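Long-range contact in putative fimbrium tip subunit Fim1C (Bacteroides ovatus, PDB 4EPS), which probably forms part of the tip of a fimbrium, a cell-surface filament that mediates adhesion and biofilm formation: residues S347-Q352 against V497-Y502. Residues are numbered along the deposited sequence; the frame is centred on the assembly and turned at random.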
ATOM      1  N   SER A 347      16.106 -15.298 -38.786  1.00 29.56           N
ATOM      2  CA  SER A 347      17.475 -15.695 -39.086  1.00 30.21           C
ATOM      3  C   SER A 347      17.502 -16.421 -40.404  1.00 36.14           C
ATOM      4  O   SER A 347      16.434 -16.807 -40.896  1.00 35.66           O
ATOM      5  CB  SER A 347      18.012 -16.613 -37.982  1.00 33.43           C
ATOM      6  OG  SER A 347      17.542 -17.944 -38.124  1.00 36.27           O
ATOM      7  N   PRO A 348      18.681 -16.712 -40.991  1.00 34.82           N
ATOM      8  CA  PRO A 348      18.669 -17.589 -42.167  1.00 35.56           C
ATOM      9  C   PRO A 348      18.330 -19.023 -41.726  1.00 39.84           C
ATOM     10  O   PRO A 348      18.406 -19.322 -40.531  1.00 36.67           O
ATOM     11  CB  PRO A 348      20.099 -17.485 -42.716  1.00 38.24           C
ATOM     12  CG  PRO A 348      20.935 -16.990 -41.625  1.00 42.14           C
ATOM     13  CD  PRO A 348      20.060 -16.390 -40.553  1.00 36.90           C
ATOM     14  N   ALA A 349      17.941 -19.896 -42.663  1.00 39.64           N
ATOM     15  CA  ALA A 349      17.730 -21.320 -42.346  1.00 40.43           C
ATOM     16  C   ALA A 349      19.109 -21.914 -42.069  1.00 43.99           C
ATOM     17  O   ALA A 349      20.066 -21.542 -42.748  1.00 44.18           O
ATOM     18  CB  ALA A 349      17.050 -22.028 -43.509  1.00 42.31           C
ATOM     19  N   LEU A 350      19.252 -22.724 -41.017  1.00 38.53           N
ATOM     20  CA  LEU A 350      20.568 -23.256 -40.646  1.00 37.16           C
ATOM     21  C   LEU A 350      20.722 -24.700 -41.073  1.00 42.66           C
ATOM     22  O   LEU A 350      19.725 -25.401 -41.210  1.00 41.79           O
ATOM     23  CB  LEU A 350      20.770 -23.158 -39.124  1.00 35.84           C
ATOM     24  CG  LEU A 350      20.611 -21.772 -38.454  1.00 38.98           C
ATOM     25  CD1 LEU A 350      20.713 -21.900 -36.950  1.00 38.43           C
ATOM     26  CD2 LEU A 350      21.686 -20.784 -38.944  1.00 40.51           C
ATOM     27  N   THR A 351      21.973 -25.159 -41.241  1.00 41.34           N
ATOM     28  CA  THR A 351      22.257 -26.563 -41.555  1.00 42.69           C
ATOM     29  C   THR A 351      22.155 -27.328 -40.238  1.00 45.03           C
ATOM     30  O   THR A 351      21.461 -28.335 -40.151  1.00 45.85           O
ATOM     31  CB  THR A 351      23.642 -26.698 -42.231  1.00 57.20           C
ATOM     32  OG1 THR A 351      23.645 -25.954 -43.449  1.00 60.37           O
ATOM     33  CG2 THR A 351      24.012 -28.140 -42.506  1.00 55.74           C
ATOM     34  N   GLN A 352      22.847 -26.828 -39.215  1.00 39.16           N
ATOM     35  CA  GLN A 352      22.829 -27.373 -37.872  1.00 38.23           C
ATOM     36  C   GLN A 352      22.033 -26.397 -36.980  1.00 39.38           C
ATOM     37  O   GLN A 352      22.356 -25.205 -36.929  1.00 37.20           O
ATOM     38  CB  GLN A 352      24.267 -27.580 -37.389  1.00 40.13           C
ATOM     39  CG  GLN A 352      24.406 -27.888 -35.910  1.00 45.95           C
ATOM     40  CD  GLN A 352      25.827 -27.729 -35.437  1.00 56.79           C
ATOM     41  OE1 GLN A 352      26.421 -26.640 -35.499  1.00 49.18           O
ATOM     42  NE2 GLN A 352      26.366 -28.791 -34.869  1.00 50.12           N
ATOM     43  N   VAL A 497       9.001 -20.852 -39.937  1.00 25.32           N
ATOM     44  CA  VAL A 497      10.186 -20.910 -40.831  1.00 25.78           C
ATOM     45  C   VAL A 497      10.984 -19.631 -40.588  1.00 29.76           C
ATOM     46  O   VAL A 497      10.405 -18.558 -40.666  1.00 28.47           O
ATOM     47  CB  VAL A 497       9.794 -21.086 -42.322  1.00 29.92           C
ATOM     48  CG1 VAL A 497      11.041 -21.218 -43.201  1.00 30.49           C
ATOM     49  CG2 VAL A 497       8.856 -22.295 -42.506  1.00 29.67           C
ATOM     50  N   LYS A 498      12.264 -19.758 -40.209  1.00 28.30           N
ATOM     51  CA  LYS A 498      13.149 -18.662 -39.775  1.00 28.24           C
ATOM     52  C   LYS A 498      13.246 -17.510 -40.795  1.00 33.02           C
ATOM     53  O   LYS A 498      13.479 -16.370 -40.397  1.00 30.94           O
ATOM     54  CB  LYS A 498      14.540 -19.215 -39.470  1.00 29.12           C
ATOM     55  CG  LYS A 498      14.580 -20.003 -38.160  1.00 31.44           C
ATOM     56  CD  LYS A 498      15.852 -20.848 -38.030  1.00 29.82           C
ATOM     57  CE  LYS A 498      15.798 -21.704 -36.791  1.00 33.78           C
ATOM     58  NZ  LYS A 498      17.127 -22.274 -36.450  1.00 33.19           N
ATOM     59  N   THR A 499      13.028 -17.821 -42.091  1.00 30.01           N
ATOM     60  CA  THR A 499      13.088 -16.893 -43.228  1.00 30.54           C
ATOM     61  C   THR A 499      11.695 -16.319 -43.567  1.00 34.22           C
ATOM     62  O   THR A 499      11.590 -15.464 -44.450  1.00 34.55           O
ATOM     63  CB  THR A 499      13.717 -17.596 -44.438  1.00 32.95           C
ATOM     64  OG1 THR A 499      12.918 -18.742 -44.732  1.00 33.85           O
ATOM     65  CG2 THR A 499      15.150 -18.009 -44.176  1.00 33.36           C
ATOM     66  N   ASN A 500      10.636 -16.738 -42.837  1.00 29.37           N
ATOM     67  CA  ASN A 500       9.312 -16.144 -43.013  1.00 28.56           C
ATOM     68  C   ASN A 500       9.274 -14.781 -42.295  1.00 30.21           C
ATOM     69  O   ASN A 500      10.247 -14.414 -41.652  1.00 29.37           O
ATOM     70  CB  ASN A 500       8.205 -17.073 -42.506  1.00 29.12           C
ATOM     71  CG  ASN A 500       7.793 -18.114 -43.509  1.00 40.28           C
ATOM     72  OD1 ASN A 500       8.311 -18.171 -44.612  1.00 35.29           O
ATOM     73  ND2 ASN A 500       6.858 -18.946 -43.148  1.00 31.26           N
ATOM     74  N   THR A 501       8.170 -14.041 -42.414  1.00 28.64           N
ATOM     75  CA  THR A 501       8.009 -12.736 -41.770  1.00 28.50           C
ATOM     76  C   THR A 501       6.906 -12.818 -40.735  1.00 30.30           C
ATOM     77  O   THR A 501       5.762 -13.095 -41.094  1.00 30.82           O
ATOM     78  CB  THR A 501       7.706 -11.646 -42.827  1.00 37.46           C
ATOM     79  OG1 THR A 501       8.823 -11.539 -43.709  1.00 36.31           O
ATOM     80  CG2 THR A 501       7.435 -10.275 -42.195  1.00 33.77           C
ATOM     81  N   TYR A 502       7.246 -12.580 -39.458  1.00 24.39           N
ATOM     82  CA  TYR A 502       6.258 -12.555 -38.379  1.00 22.60           C
ATOM     83  C   TYR A 502       6.488 -11.297 -37.514  1.00 24.28           C
ATOM     84  O   TYR A 502       7.391 -10.504 -37.793  1.00 24.23           O
ATOM     85  CB  TYR A 502       6.272 -13.842 -37.532  1.00 23.23           C
ATOM     86  CG  TYR A 502       6.090 -15.119 -38.327  1.00 24.85           C
ATOM     87  CD1 TYR A 502       4.861 -15.438 -38.914  1.00 26.53           C
ATOM     88  CD2 TYR A 502       7.150 -15.993 -38.525  1.00 26.11           C
ATOM     89  CE1 TYR A 502       4.686 -16.635 -39.622  1.00 28.22           C
ATOM     90  CE2 TYR A 502       6.993 -17.178 -39.253  1.00 27.52           C
ATOM     91  CZ  TYR A 502       5.768 -17.479 -39.819  1.00 33.15           C
ATOM     92  OH  TYR A 502       5.650 -18.646 -40.545  1.00 38.69           O
TER
HETATM   93  O   HOH W   1      18.171 -19.677 -35.939  1.00 36.71           O
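Lys498 lays its side chain along Ser347 and carries its ammonium on toward Leu350. The buried side of the contact is tight. Ser347 OG rests against the aliphatic part of the lysine, 3.4 Å from Lys498 CD. The lysine chain is extended beyond CG, with chi3 at -175°, and this carries NZ to 3.6 Å from Leu350 CD1. The two side chains cross there at about a right angle. A water accepts from Lys498 NZ at 2.8 Å and donates to Ser347 OG. The same hydroxyl gives its proton to Pro348 O, 2.9 Å from Ser347 OG. Glu474 forms a salt bridge with the ammonium, and Asn477 O accepts a hydrogen bond from it.

Residues Val497 to Asn500 make a type I beta turn, closed by Asn500 N to Val497 O. The turn begins the loop that joins strand 490-497 of one antiparallel sheet to strand 502-509 of another. Ser347 N donates to Lys498 O at 3.3 Å, and this bond ties the two loops together.

An alanine in place of Ser347 would probably leave the water without this acceptor and Pro348 O without this donor.

The outer side is looser. Thr499 is exposed and offers only its methyl, CG2, which lies 3.7 Å from Ala349 N. Ala349 is exposed too, and its CB stays 4.5 Å from Thr499 CG2.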